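Local coordinates for protein ArCE4A (Arthrobacter sp. AW19M34-1, PDB 5LFZ) that probably removes acetyl groups from N-acetylglucosamine-containing polysaccharides, as a metal-dependent deacetylase of carbohydrate esterase family 4, at residues 118-123 and 167-172; 37-42 and 66-71; 95-100 and 131-136; 159-164 and 191-196. One frame throughout, in Å; residues are numbered along the deposited sequence.

Contact 1. Residues 118-123 and 167-172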
loop_
_atom_site.group_PDB
_atom_site.type_symbol
_atom_site.label_atom_id
_atom_site.label_comp_id
_atom_site.label_asym_id
_atom_site.label_seq_id
_atom_site.Cartn_x
_atom_site.Cartn_y
_atom_site.Cartn_z
ATOM N N ILE A 118 -7.352 6.156 -1.535
ATOM C CA ILE A 118 -7.235 4.942 -2.331
ATOM C C ILE A 118 -7.593 3.731 -1.476
ATOM O O ILE A 118 -7.470 3.775 -0.249
ATOM C CB ILE A 118 -5.801 4.762 -2.889
ATOM C CG1 ILE A 118 -4.784 4.802 -1.743
ATOM C CG2 ILE A 118 -5.478 5.848 -3.905
ATOM C CD1 ILE A 118 -3.330 4.711 -2.201
ATOM N N LEU A 119 -8.029 2.651 -2.118
ATOM C CA LEU A 119 -8.358 1.417 -1.410
ATOM C C LEU A 119 -7.816 0.235 -2.198
ATOM O O LEU A 119 -7.883 0.219 -3.424
ATOM C CB LEU A 119 -9.877 1.281 -1.210
ATOM C CG LEU A 119 -10.413 0.049 -0.458
ATOM C CD1 LEU A 119 -11.672 0.409 0.330
ATOM C CD2 LEU A 119 -10.691 -1.131 -1.388
ATOM N N ARG A 120 -7.274 -0.748 -1.489
ATOM C CA ARG A 120 -6.833 -1.995 -2.108
ATOM C C ARG A 120 -7.715 -3.117 -1.582
ATOM O O ARG A 120 -7.824 -3.305 -0.373
ATOM C CB ARG A 120 -5.364 -2.271 -1.806
ATOM C CG ARG A 120 -4.898 -3.626 -2.290
ATOM C CD ARG A 120 -3.400 -3.768 -2.143
ATOM N NE ARG A 120 -2.657 -3.070 -3.189
ATOM C CZ ARG A 120 -1.361 -2.786 -3.094
ATOM N NH1 ARG A 120 -0.701 -3.131 -1.995
ATOM N NH2 ARG A 120 -0.725 -2.160 -4.081
ATOM N N PRO A 121 -8.385 -3.839 -2.483
ATOM C CA PRO A 121 -9.287 -4.891 -2.009
ATOM C C PRO A 121 -8.501 -6.113 -1.554
ATOM O O PRO A 121 -7.569 -6.518 -2.245
ATOM C CB PRO A 121 -10.136 -5.206 -3.242
ATOM C CG PRO A 121 -9.239 -4.891 -4.396
ATOM C CD PRO A 121 -8.394 -3.711 -3.950
ATOM N N PRO A 122 -8.864 -6.680 -0.395
ATOM C CA PRO A 122 -8.225 -7.911 0.095
ATOM C C PRO A 122 -8.179 -9.008 -0.962
ATOM O O PRO A 122 -9.163 -9.221 -1.672
ATOM C CB PRO A 122 -9.119 -8.314 1.267
ATOM C CG PRO A 122 -9.609 -7.010 1.798
ATOM C CD PRO A 122 -9.828 -6.143 0.578
ATOM N N TYR A 123 -7.025 -9.667 -1.073
ATOM C CA TYR A 123 -6.810 -10.772 -2.008
ATOM C C TYR A 123 -6.913 -10.325 -3.464
ATOM O O TYR A 123 -6.899 -11.155 -4.370
ATOM C CB TYR A 123 -7.801 -11.916 -1.735
ATOM C CG TYR A 123 -7.918 -12.249 -0.263
ATOM C CD1 TYR A 123 -6.908 -12.940 0.394
ATOM C CD2 TYR A 123 -9.029 -11.859 0.472
ATOM C CE1 TYR A 123 -7.003 -13.235 1.743
ATOM C CE2 TYR A 123 -9.133 -12.148 1.821
ATOM C CZ TYR A 123 -8.120 -12.835 2.452
ATOM O OH TYR A 123 -8.227 -13.123 3.797
ATOM N N GLY A 167 6.655 2.514 -13.678
ATOM C CA GLY A 167 5.223 2.570 -13.446
ATOM C C GLY A 167 4.698 1.459 -12.553
ATOM O O GLY A 167 3.503 1.394 -12.273
ATOM N N SER A 168 5.591 0.585 -12.096
ATOM C CA SER A 168 5.185 -0.571 -11.297
ATOM C C SER A 168 4.712 -0.256 -9.881
ATOM O O SER A 168 5.124 0.724 -9.259
ATOM C CB SER A 168 6.332 -1.581 -11.210
ATOM O OG SER A 168 6.389 -2.390 -12.367
ATOM N N ILE A 169 3.844 -1.131 -9.387
ATOM C CA ILE A 169 3.374 -1.113 -8.013
ATOM C C ILE A 169 3.768 -2.434 -7.363
ATOM O O ILE A 169 3.302 -3.494 -7.777
ATOM C CB ILE A 169 1.851 -0.926 -7.929
ATOM C CG1 ILE A 169 1.440 0.409 -8.563
ATOM C CG2 ILE A 169 1.380 -1.028 -6.484
ATOM C CD1 ILE A 169 -0.063 0.609 -8.647
ATOM N N ILE A 170 4.623 -2.369 -6.352
ATOM C CA ILE A 170 5.150 -3.578 -5.728
ATOM C C ILE A 170 4.359 -3.918 -4.475
ATOM O O ILE A 170 4.223 -3.080 -3.584
ATOM C CB ILE A 170 6.636 -3.419 -5.367
ATOM C CG1 ILE A 170 7.443 -3.022 -6.608
ATOM C CG2 ILE A 170 7.176 -4.702 -4.740
ATOM C CD1 ILE A 170 8.918 -2.845 -6.334
ATOM N N LEU A 171 3.824 -5.138 -4.426
ATOM C CA LEU A 171 3.069 -5.627 -3.270
ATOM C C LEU A 171 3.951 -6.358 -2.269
ATOM O O LEU A 171 4.578 -7.365 -2.598
ATOM C CB LEU A 171 1.937 -6.561 -3.718
ATOM C CG LEU A 171 1.176 -7.291 -2.603
ATOM C CD1 LEU A 171 0.369 -6.317 -1.761
ATOM C CD2 LEU A 171 0.269 -8.372 -3.182
ATOM N N MET A 172 3.983 -5.836 -1.049
ATOM C CA MET A 172 4.600 -6.500 0.084
ATOM C C MET A 172 3.653 -6.427 1.269
ATOM O O MET A 172 2.633 -5.727 1.218
ATOM C CB MET A 172 5.942 -5.862 0.432
ATOM C CG MET A 172 7.000 -6.087 -0.625
ATOM S SD MET A 172 8.430 -5.033 -0.361
ATOM C CE MET A 172 7.734 -3.434 -0.773
#
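Two methyl groups of the strand meet the guanidinium of Arg120. NH2 of Arg120 lies 3.4 Å from CG2 of Ile169, and this methyl sits at the edge of the guanidinium, near its plane. Leu171, the other residue the strand turns to this side, approaches the guanidinium obliquely, its CD1 likewise 3.4 Å from NH1 of Arg120. The backbones stay well apart, with 10.6 Å between CA of Arg120 and CA of Leu171, so the long arginine side chain spans the interval. Its first two torsions are extended (chi1 173°, chi2 172°), and a bend at chi3 (-78°) then sets the NH1-NH2 edge roughly along the strand; the side chains of Arg120 and Ile169 pass in opposite directions.

These methyls fence the charged group without bonding to it; its polar needs are met by a further set of residues. NH1 makes a salt bridge to Asp32 and a hydrogen bond to Thr30 OG1, while NH2 reaches the carbonyl of Leu140 and NE that of Val139. All three nitrogens are therefore held, which fixes the rotation of the buried guanidinium. Ile170, pointing the opposite way, packs on Val27 and Leu29 of the adjoining strand 26-32.

The backbone links the arginine to the metal site as well: its carbonyl O accepts a hydrogen bond from ND1 of His82, a nickel ligand, and Asp32 immediately precedes the ligand Asp33. Residues 120-123 read Arg-Pro-Pro-Tyr, consistent with a sequence motif of the NodB family, and the arrangement is characteristic of the second shell of the metal centre in the deformed barrel of CE4 deacetylases.

Contact 2. Residues 37-42 and 66-71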
loop_
_atom_site.group_PDB
_atom_site.type_symbol
_atom_site.label_atom_id
_atom_site.label_comp_id
_atom_site.label_asym_id
_atom_site.label_seq_id
_atom_site.Cartn_x
_atom_site.Cartn_y
_atom_site.Cartn_z
ATOM N N GLU A 37 3.579 -4.928 14.688
ATOM C CA GLU A 37 4.761 -4.790 15.529
ATOM C C GLU A 37 6.027 -4.462 14.741
ATOM O O GLU A 37 7.034 -4.054 15.327
ATOM C CB GLU A 37 4.974 -6.069 16.331
ATOM C CG GLU A 37 5.284 -7.270 15.455
ATOM C CD GLU A 37 5.155 -8.585 16.192
ATOM O OE1 GLU A 37 6.106 -8.961 16.907
ATOM O OE2 GLU A 37 4.097 -9.236 16.055
ATOM N N TYR A 38 5.980 -4.623 13.423
ATOM C CA TYR A 38 7.157 -4.360 12.602
ATOM C C TYR A 38 7.090 -3.030 11.862
ATOM O O TYR A 38 8.079 -2.607 11.261
ATOM C CB TYR A 38 7.372 -5.490 11.586
ATOM C CG TYR A 38 7.390 -6.869 12.197
ATOM C CD1 TYR A 38 8.504 -7.330 12.883
ATOM C CD2 TYR A 38 6.294 -7.713 12.081
ATOM C CE1 TYR A 38 8.525 -8.601 13.444
ATOM C CE2 TYR A 38 6.304 -8.984 12.634
ATOM C CZ TYR A 38 7.420 -9.419 13.319
ATOM O OH TYR A 38 7.432 -10.681 13.874
ATOM N N THR A 39 5.941 -2.365 11.916
ATOM C CA THR A 39 5.720 -1.168 11.114
ATOM C C THR A 39 6.692 -0.034 11.448
ATOM O O THR A 39 7.196 0.643 10.553
ATOM C CB THR A 39 4.281 -0.667 11.271
ATOM O OG1 THR A 39 3.375 -1.745 10.995
ATOM C CG2 THR A 39 4.010 0.482 10.299
ATOM N N ASN A 40 6.969 0.173 12.727
ATOM C CA ASN A 40 7.879 1.254 13.086
ATOM C C ASN A 40 9.321 0.997 12.650
ATOM O O ASN A 40 10.019 1.926 12.237
ATOM C CB ASN A 40 7.808 1.520 14.575
ATOM C CG ASN A 40 6.615 2.367 14.932
ATOM O OD1 ASN A 40 6.647 3.588 14.784
ATOM N ND2 ASN A 40 5.536 1.727 15.360
ATOM N N ARG A 41 9.771 -0.255 12.722
ATOM C CA ARG A 41 11.093 -0.597 12.211
ATOM C C ARG A 41 11.131 -0.376 10.709
ATOM O O ARG A 41 12.122 0.100 10.162
ATOM C CB ARG A 41 11.457 -2.045 12.550
ATOM C CG ARG A 41 11.803 -2.249 14.015
ATOM C CD ARG A 41 11.733 -3.709 14.414
ATOM N NE ARG A 41 12.763 -4.502 13.752
ATOM C CZ ARG A 41 12.778 -5.828 13.739
ATOM N NH1 ARG A 41 11.820 -6.505 14.358
ATOM N NH2 ARG A 41 13.750 -6.475 13.114
ATOM N N LEU A 42 10.026 -0.708 10.054
ATOM C CA LEU A 42 9.881 -0.500 8.622
ATOM C C LEU A 42 9.982 0.991 8.290
ATOM O O LEU A 42 10.684 1.393 7.360
ATOM C CB LEU A 42 8.549 -1.092 8.159
ATOM C CG LEU A 42 8.156 -1.084 6.693
ATOM C CD1 LEU A 42 9.342 -1.476 5.881
ATOM C CD2 LEU A 42 7.011 -2.066 6.475
ATOM N N PRO A 66 -2.434 4.449 16.606
ATOM C CA PRO A 66 -2.661 5.825 16.146
ATOM C C PRO A 66 -1.373 6.619 15.916
ATOM O O PRO A 66 -1.273 7.337 14.925
ATOM C CB PRO A 66 -3.477 6.443 17.284
ATOM C CG PRO A 66 -3.091 5.648 18.492
ATOM C CD PRO A 66 -2.906 4.250 17.989
ATOM N N LYS A 67 -0.395 6.481 16.806
ATOM C CA LYS A 67 0.843 7.237 16.667
ATOM C C LYS A 67 1.632 6.790 15.437
ATOM O O LYS A 67 2.297 7.599 14.785
ATOM C CB LYS A 67 1.686 7.107 17.936
ATOM C CG LYS A 67 0.911 7.481 19.194
ATOM C CD LYS A 67 1.751 7.373 20.451
ATOM C CE LYS A 67 0.884 7.464 21.699
ATOM N NZ LYS A 67 -0.103 8.576 21.612
ATOM N N THR A 68 1.552 5.502 15.118
ATOM C CA THR A 68 2.237 4.968 13.954
ATOM C C THR A 68 1.615 5.494 12.657
ATOM O O THR A 68 2.331 5.786 11.700
ATOM C CB THR A 68 2.238 3.418 13.972
ATOM O OG1 THR A 68 2.880 2.969 15.168
ATOM C CG2 THR A 68 2.987 2.862 12.775
ATOM N N LEU A 69 0.294 5.664 12.629
ATOM C CA LEU A 69 -0.331 6.260 11.450
ATOM C C LEU A 69 0.045 7.736 11.338
ATOM O O LEU A 69 0.253 8.250 10.235
ATOM C CB LEU A 69 -1.850 6.093 11.478
ATOM C CG LEU A 69 -2.280 4.946 10.560
ATOM C CD1 LEU A 69 -1.877 3.600 11.168
ATOM C CD2 LEU A 69 -3.766 4.992 10.259
ATOM N N LYS A 70 0.162 8.412 12.476
ATOM C CA LYS A 70 0.611 9.796 12.453
ATOM C C LYS A 70 2.028 9.873 11.887
ATOM O O LYS A 70 2.358 10.827 11.187
ATOM C CB LYS A 70 0.548 10.427 13.843
ATOM C CG LYS A 70 -0.865 10.721 14.323
ATOM C CD LYS A 70 -0.838 11.526 15.613
ATOM C CE LYS A 70 -2.207 11.583 16.263
ATOM N NZ LYS A 70 -2.647 10.232 16.715
ATOM N N ARG A 71 2.858 8.867 12.171
ATOM C CA ARG A 71 4.197 8.811 11.586
ATOM C C ARG A 71 4.132 8.757 10.068
ATOM O O ARG A 71 4.911 9.411 9.382
ATOM C CB ARG A 71 4.987 7.595 12.082
ATOM C CG ARG A 71 5.658 7.733 13.425
ATOM C CD ARG A 71 6.708 6.636 13.591
ATOM N NE ARG A 71 7.864 6.843 12.722
ATOM C CZ ARG A 71 8.894 6.004 12.632
ATOM N NH1 ARG A 71 8.915 4.896 13.360
ATOM N NH2 ARG A 71 9.910 6.275 11.818
HETATM O O HOH W 1 5.161 5.364 16.140
#
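Asn40 and Thr68 reach for each other from opposite directions, while Arg71 crosses the amide at a slant. Asn40 ND2 donates to OG1 of Thr68 at 2.9 Å, with the acceptor tilted out of the amide plane. Asn40 OD1 takes NH1 of Arg71 at 3.0 Å and an N-H...O angle of 157°; the donor lies in the carbonyl plane, on a lone pair, and OD1 sits near the guanidinium plane. The two flat groups are only 27° apart, so the bond joins them almost coplanar. A water gives a second bond to Asn40 OD1 at 2.7 Å and has a weak link to OG1 of Thr68; NH1 of Arg71 adds a weak bond to the carbonyl O of Asn40. With an alanine here, Thr68 OG1 would probably lose its ND2 donor and Arg71 NH1 its OD1 acceptor, leaving the guanidinium held by the weak backbone bond and its salt bridges.

Beneath the polar layer, CG2 of Thr39 touches CG2 of Thr68 at 3.6 Å. Both methyls stand anti to their own backbone N, and in these rotamers they meet between the helices.

The salt bridges of Arg71 run from NE to Glu75 and NH2 to Asp44. Thr39 OG1 is bonded to Asp174, and Thr68 also packs on Leu43. The contact thus joins the opening turns of helices 39-48 and 66-74, flanked by helix 177-192 at Tyr38 and Leu42 and by helix 94-112 at Leu69.

Contact 3. Residues 95-100 and 131-136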
loop_
_atom_site.group_PDB
_atom_site.type_symbol
_atom_site.label_atom_id
_atom_site.label_comp_id
_atom_site.label_asym_id
_atom_site.label_seq_id
_atom_site.Cartn_x
_atom_site.Cartn_y
_atom_site.Cartn_z
ATOM N N GLU A 95 -24.338 -3.293 2.280
ATOM C CA GLU A 95 -24.100 -2.738 3.610
ATOM C C GLU A 95 -22.815 -3.300 4.222
ATOM O O GLU A 95 -22.123 -2.606 4.966
ATOM C CB GLU A 95 -25.294 -2.992 4.538
ATOM C CG GLU A 95 -25.610 -4.450 4.815
ATOM C CD GLU A 95 -26.793 -4.618 5.754
ATOM O OE1 GLU A 95 -26.721 -4.113 6.896
ATOM O OE2 GLU A 95 -27.793 -5.251 5.353
ATOM N N GLY A 96 -22.495 -4.552 3.906
ATOM C CA GLY A 96 -21.253 -5.151 4.364
ATOM C C GLY A 96 -20.052 -4.403 3.818
ATOM O O GLY A 96 -19.088 -4.130 4.539
ATOM N N ILE A 97 -20.111 -4.065 2.535
ATOM C CA ILE A 97 -19.063 -3.269 1.910
ATOM C C ILE A 97 -19.025 -1.864 2.508
ATOM O O ILE A 97 -17.948 -1.309 2.719
ATOM C CB ILE A 97 -19.253 -3.188 0.385
ATOM C CG1 ILE A 97 -19.196 -4.597 -0.223
ATOM C CG2 ILE A 97 -18.199 -2.280 -0.241
ATOM C CD1 ILE A 97 -19.437 -4.634 -1.718
ATOM N N GLU A 98 -20.198 -1.297 2.791
ATOM C CA GLU A 98 -20.282 0.007 3.454
ATOM C C GLU A 98 -19.541 0.012 4.785
ATOM O O GLU A 98 -18.789 0.937 5.079
ATOM C CB GLU A 98 -21.739 0.414 3.695
ATOM C CG GLU A 98 -22.491 0.875 2.468
ATOM C CD GLU A 98 -23.955 1.157 2.768
ATOM O OE1 GLU A 98 -24.320 1.229 3.964
ATOM O OE2 GLU A 98 -24.738 1.311 1.808
ATOM N N HIS A 99 -19.769 -1.024 5.588
ATOM C CA HIS A 99 -19.095 -1.159 6.875
ATOM C C HIS A 99 -17.580 -1.223 6.711
ATOM O O HIS A 99 -16.851 -0.510 7.389
ATOM C CB HIS A 99 -19.586 -2.400 7.619
ATOM C CG HIS A 99 -21.029 -2.336 8.009
ATOM N ND1 HIS A 99 -21.688 -1.145 8.225
ATOM C CD2 HIS A 99 -21.941 -3.313 8.228
ATOM C CE1 HIS A 99 -22.943 -1.389 8.555
ATOM N NE2 HIS A 99 -23.123 -2.698 8.565
ATOM N N GLU A 100 -17.108 -2.078 5.808
ATOM C CA GLU A 100 -15.673 -2.242 5.594
ATOM C C GLU A 100 -14.997 -0.926 5.218
ATOM O O GLU A 100 -13.912 -0.615 5.705
ATOM C CB GLU A 100 -15.409 -3.282 4.508
ATOM C CG GLU A 100 -15.813 -4.702 4.880
ATOM C CD GLU A 100 -15.035 -5.242 6.062
ATOM O OE1 GLU A 100 -13.893 -4.792 6.287
ATOM O OE2 GLU A 100 -15.568 -6.128 6.764
ATOM N N ASP A 131 -17.333 -2.609 -6.962
ATOM C CA ASP A 131 -16.400 -1.485 -6.963
ATOM C C ASP A 131 -17.124 -0.146 -7.000
ATOM O O ASP A 131 -16.627 0.854 -6.484
ATOM C CB ASP A 131 -15.435 -1.592 -8.146
ATOM C CG ASP A 131 -14.688 -2.913 -8.170
ATOM O OD1 ASP A 131 -14.710 -3.624 -7.146
ATOM O OD2 ASP A 131 -14.077 -3.238 -9.210
ATOM N N ARG A 132 -18.310 -0.138 -7.595
ATOM C CA ARG A 132 -19.099 1.084 -7.717
ATOM C C ARG A 132 -19.477 1.657 -6.348
ATOM O O ARG A 132 -19.852 2.826 -6.235
ATOM C CB ARG A 132 -20.357 0.812 -8.542
ATOM C CG ARG A 132 -21.392 -0.010 -7.808
ATOM C CD ARG A 132 -22.341 -0.698 -8.764
ATOM N NE ARG A 132 -23.361 -1.445 -8.038
ATOM C CZ ARG A 132 -24.544 -0.942 -7.704
ATOM N NH1 ARG A 132 -24.847 0.301 -8.043
ATOM N NH2 ARG A 132 -25.422 -1.681 -7.039
ATOM N N LEU A 133 -19.366 0.832 -5.311
ATOM C CA LEU A 133 -19.693 1.246 -3.950
ATOM C C LEU A 133 -18.489 1.825 -3.211
ATOM O O LEU A 133 -18.613 2.300 -2.083
ATOM C CB LEU A 133 -20.252 0.063 -3.162
ATOM C CG LEU A 133 -21.522 -0.575 -3.718
ATOM C CD1 LEU A 133 -21.975 -1.721 -2.825
ATOM C CD2 LEU A 133 -22.613 0.482 -3.855
ATOM N N ILE A 134 -17.326 1.783 -3.845
ATOM C CA ILE A 134 -16.099 2.231 -3.195
ATOM C C ILE A 134 -15.725 3.624 -3.684
ATOM O O ILE A 134 -15.524 3.839 -4.879
ATOM C CB ILE A 134 -14.957 1.236 -3.448
ATOM C CG1 ILE A 134 -15.285 -0.097 -2.769
ATOM C CG2 ILE A 134 -13.633 1.778 -2.930
ATOM C CD1 ILE A 134 -14.546 -1.260 -3.338
ATOM N N PRO A 135 -15.628 4.582 -2.750
ATOM C CA PRO A 135 -15.485 6.004 -3.074
ATOM C C PRO A 135 -14.060 6.406 -3.450
ATOM O O PRO A 135 -13.772 7.599 -3.550
ATOM C CB PRO A 135 -15.917 6.689 -1.777
ATOM C CG PRO A 135 -15.483 5.743 -0.713
ATOM C CD PRO A 135 -15.633 4.349 -1.293
ATOM N N TYR A 136 -13.193 5.416 -3.654
ATOM C CA TYR A 136 -11.780 5.640 -3.957
ATOM C C TYR A 136 -11.357 4.795 -5.153
ATOM O O TYR A 136 -11.981 3.777 -5.439
ATOM C CB TYR A 136 -10.895 5.285 -2.745
ATOM C CG TYR A 136 -11.388 5.833 -1.424
ATOM C CD1 TYR A 136 -11.522 7.199 -1.231
ATOM C CD2 TYR A 136 -11.716 4.986 -0.368
ATOM C CE1 TYR A 136 -11.975 7.712 -0.036
ATOM C CE2 TYR A 136 -12.171 5.495 0.844
ATOM C CZ TYR A 136 -12.296 6.862 1.001
ATOM O OH TYR A 136 -12.755 7.414 2.183
#
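Ile97 CD1 meets Leu133 CD1 at 4.0 Å, methyl against methyl, with the two side chains crossing at about a right angle. Both are drawn out to full length. In Ile97, CG1 stands anti to the carbonyl carbon and CD1 continues away from CA (chi2 177°), which carries that methyl off the helix surface; Leu133 does the same with its CD1 (chi2 -179°), and it also rests on Ala94. The CA atoms of Ile97 and Leu133 are 7.4 Å apart, a span the two extended chains bridge at their ends.

The other branch of Ile97 serves a second partner. Its CG2 lies anti to the backbone N and faces CG1 of Ile134 at a looser 4.4 Å, so the forked isoleucine touches two consecutive residues of the loop. Their placement follows from a type I turn, Asp131 to Ile134, closed by Ile134 N to Asp131 O at 2.9 Å. The contact itself is wholly apolar.

Further along, the loop keeps following helix 94-112. Pro135 packs on Val101, and Tyr136 OH bonds to Asp105, the Tyr136 ring having Pro135 CG over one face. The segment thereby lays the connection from helix 128-131 to strand 138-139 against successive turns of the long helix.

Contact 4. Residues 159-164 and 191-196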
loop_
_atom_site.group_PDB
_atom_site.type_symbol
_atom_site.label_atom_id
_atom_site.label_comp_id
_atom_site.label_asym_id
_atom_site.label_seq_id
_atom_site.Cartn_x
_atom_site.Cartn_y
_atom_site.Cartn_z
ATOM N N ILE A 159 12.412 -10.744 -6.389
ATOM C CA ILE A 159 11.212 -10.622 -7.219
ATOM C C ILE A 159 10.858 -9.162 -7.477
ATOM O O ILE A 159 10.537 -8.784 -8.604
ATOM C CB ILE A 159 10.009 -11.350 -6.579
ATOM C CG1 ILE A 159 10.283 -12.856 -6.530
ATOM C CG2 ILE A 159 8.721 -11.076 -7.362
ATOM C CD1 ILE A 159 9.241 -13.654 -5.780
ATOM N N ALA A 160 10.928 -8.337 -6.439
ATOM C CA ALA A 160 10.641 -6.917 -6.592
ATOM C C ALA A 160 11.599 -6.269 -7.588
ATOM O O ALA A 160 11.175 -5.533 -8.474
ATOM C CB ALA A 160 10.713 -6.210 -5.250
ATOM N N LEU A 161 12.889 -6.557 -7.448
ATOM C CA LEU A 161 13.897 -5.942 -8.304
ATOM C C LEU A 161 13.768 -6.387 -9.755
ATOM O O LEU A 161 13.795 -5.565 -10.676
ATOM C CB LEU A 161 15.304 -6.267 -7.794
ATOM C CG LEU A 161 16.455 -5.704 -8.629
ATOM C CD1 LEU A 161 16.384 -4.183 -8.678
ATOM C CD2 LEU A 161 17.805 -6.178 -8.104
ATOM N N GLU A 162 13.623 -7.691 -9.959
ATOM C CA GLU A 162 13.696 -8.254 -11.300
ATOM C C GLU A 162 12.405 -8.102 -12.095
ATOM O O GLU A 162 12.435 -8.130 -13.323
ATOM C CB GLU A 162 14.084 -9.733 -11.235
ATOM C CG GLU A 162 15.479 -9.982 -10.696
ATOM C CD GLU A 162 15.880 -11.444 -10.774
ATOM O OE1 GLU A 162 14.998 -12.295 -11.017
ATOM O OE2 GLU A 162 17.078 -11.738 -10.592
ATOM N N GLU A 163 11.276 -7.945 -11.407
ATOM C CA GLU A 163 9.991 -7.828 -12.097
ATOM C C GLU A 163 9.507 -6.386 -12.213
ATOM O O GLU A 163 8.621 -6.095 -13.017
ATOM C CB GLU A 163 8.923 -8.666 -11.394
ATOM C CG GLU A 163 9.098 -10.166 -11.552
ATOM C CD GLU A 163 7.919 -10.948 -11.003
ATOM O OE1 GLU A 163 6.865 -10.330 -10.748
ATOM O OE2 GLU A 163 8.044 -12.182 -10.833
ATOM N N ALA A 164 10.078 -5.490 -11.412
ATOM C CA ALA A 164 9.687 -4.084 -11.459
ATOM C C ALA A 164 10.043 -3.481 -12.805
ATOM O O ALA A 164 11.044 -3.845 -13.422
ATOM C CB ALA A 164 10.348 -3.292 -10.338
ATOM N N HIS A 191 17.010 1.792 -6.320
ATOM C CA HIS A 191 17.746 3.010 -6.647
ATOM C C HIS A 191 18.881 2.730 -7.625
ATOM O O HIS A 191 19.059 3.447 -8.607
ATOM C CB HIS A 191 18.310 3.657 -5.386
ATOM C CG HIS A 191 17.304 4.446 -4.609
ATOM N ND1 HIS A 191 17.501 4.816 -3.297
ATOM C CD2 HIS A 191 16.094 4.943 -4.963
ATOM C CE1 HIS A 191 16.459 5.509 -2.875
ATOM N NE2 HIS A 191 15.590 5.598 -3.866
ATOM N N ASP A 192 19.652 1.683 -7.353
ATOM C CA ASP A 192 20.788 1.353 -8.199
ATOM C C ASP A 192 20.313 0.935 -9.593
ATOM O O ASP A 192 21.048 1.053 -10.570
ATOM C CB ASP A 192 21.624 0.246 -7.562
ATOM C CG ASP A 192 22.952 0.060 -8.252
ATOM O OD1 ASP A 192 23.522 1.059 -8.732
ATOM O OD2 ASP A 192 23.435 -1.085 -8.312
ATOM N N ALA A 193 19.073 0.465 -9.675
ATOM C CA ALA A 193 18.494 0.056 -10.947
ATOM C C ALA A 193 17.871 1.238 -11.700
ATOM O O ALA A 193 17.325 1.067 -12.795
ATOM C CB ALA A 193 17.457 -1.033 -10.723
ATOM N N GLY A 194 17.952 2.428 -11.108
ATOM C CA GLY A 194 17.557 3.660 -11.778
ATOM C C GLY A 194 16.156 4.165 -11.477
ATOM O O GLY A 194 15.678 5.102 -12.119
ATOM N N TYR A 195 15.500 3.558 -10.494
ATOM C CA TYR A 195 14.131 3.935 -10.155
ATOM C C TYR A 195 14.048 5.023 -9.101
ATOM O O TYR A 195 14.926 5.157 -8.244
ATOM C CB TYR A 195 13.349 2.712 -9.671
ATOM C CG TYR A 195 13.221 1.648 -10.726
ATOM C CD1 TYR A 195 12.416 1.844 -11.837
ATOM C CD2 TYR A 195 13.913 0.454 -10.620
ATOM C CE1 TYR A 195 12.299 0.871 -12.815
ATOM C CE2 TYR A 195 13.804 -0.522 -11.589
ATOM C CZ TYR A 195 13.001 -0.310 -12.685
ATOM O OH TYR A 195 12.902 -1.286 -13.651
ATOM N N THR A 196 12.971 5.798 -9.180
ATOM C CA THR A 196 12.619 6.775 -8.165
ATOM C C THR A 196 11.407 6.229 -7.428
ATOM O O THR A 196 10.448 5.793 -8.055
ATOM C CB THR A 196 12.316 8.147 -8.778
ATOM O OG1 THR A 196 13.516 8.682 -9.357
ATOM C CG2 THR A 196 11.782 9.119 -7.724
#
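The closest apolar pair is CD1 of Leu161 against CB of Ala193, 3.9 Å apart. Leu161 stands with CG anti to the backbone N (chi1 179°), and this carries its CD1 branch across to the end of helix 177-192, where the leucine also touches Lys189. CB of Ala193 has a second neighbour within its own segment, CE2 of the Tyr195 ring, at 3.8 Å. The same CE2 is a looser 4.6 Å from CB of Ala164, which lies over one face near the rim, while Ala193 CB is displaced to the other side of the ring plane.

The polar part is one approach: OH of Tyr195 comes within 3.2 Å of the carbonyl O of Ala164, which is oblique to the ring.

Backbone interactions set the two ends in place. Ala164 is the first residue to leave helix 153-163, although its N still bonds to Ala160 O at 3.1 Å. Helix 177-192 finishes in a Schellman motif at Gly194, whose positive phi of 97° would jam a side chain against the preceding carbonyl; the reversal sends Tyr195 back toward the first helix.

A leucine, two alanines and one aromatic ring make up a modest contact of 137 Å² between two C-terminal helix ends. Its chemistry is mainly apolar, with one close methyl pair and otherwise loose packing, and the phenol brings a polar atom beside the carbonyl.

Overall arrangement
Contact 1 lies nearest the centre of the chain and the nickel, which is held by Asp33, His82 and His86; the side chain of Arg120 is about 6 Å from the metal. Contacts 3 and 4 touch it through different segments. Leu119 CD1 packs on Ile134 CG2 at 4.0 Å, and Ile170 CG2 on Ala160 CB at 3.9 Å, yet contacts 3 and 4 themselves lie on opposite sides of the chain's centre, their own centres 34 Å apart. Contact 2 touches none of the others; its nearest atoms are about 7 Å from contact 1, and Thr39 is about 13 Å from the nickel. Contacts 2, 3 and 4 thus join elements farther from the centre of the chain than contact 1.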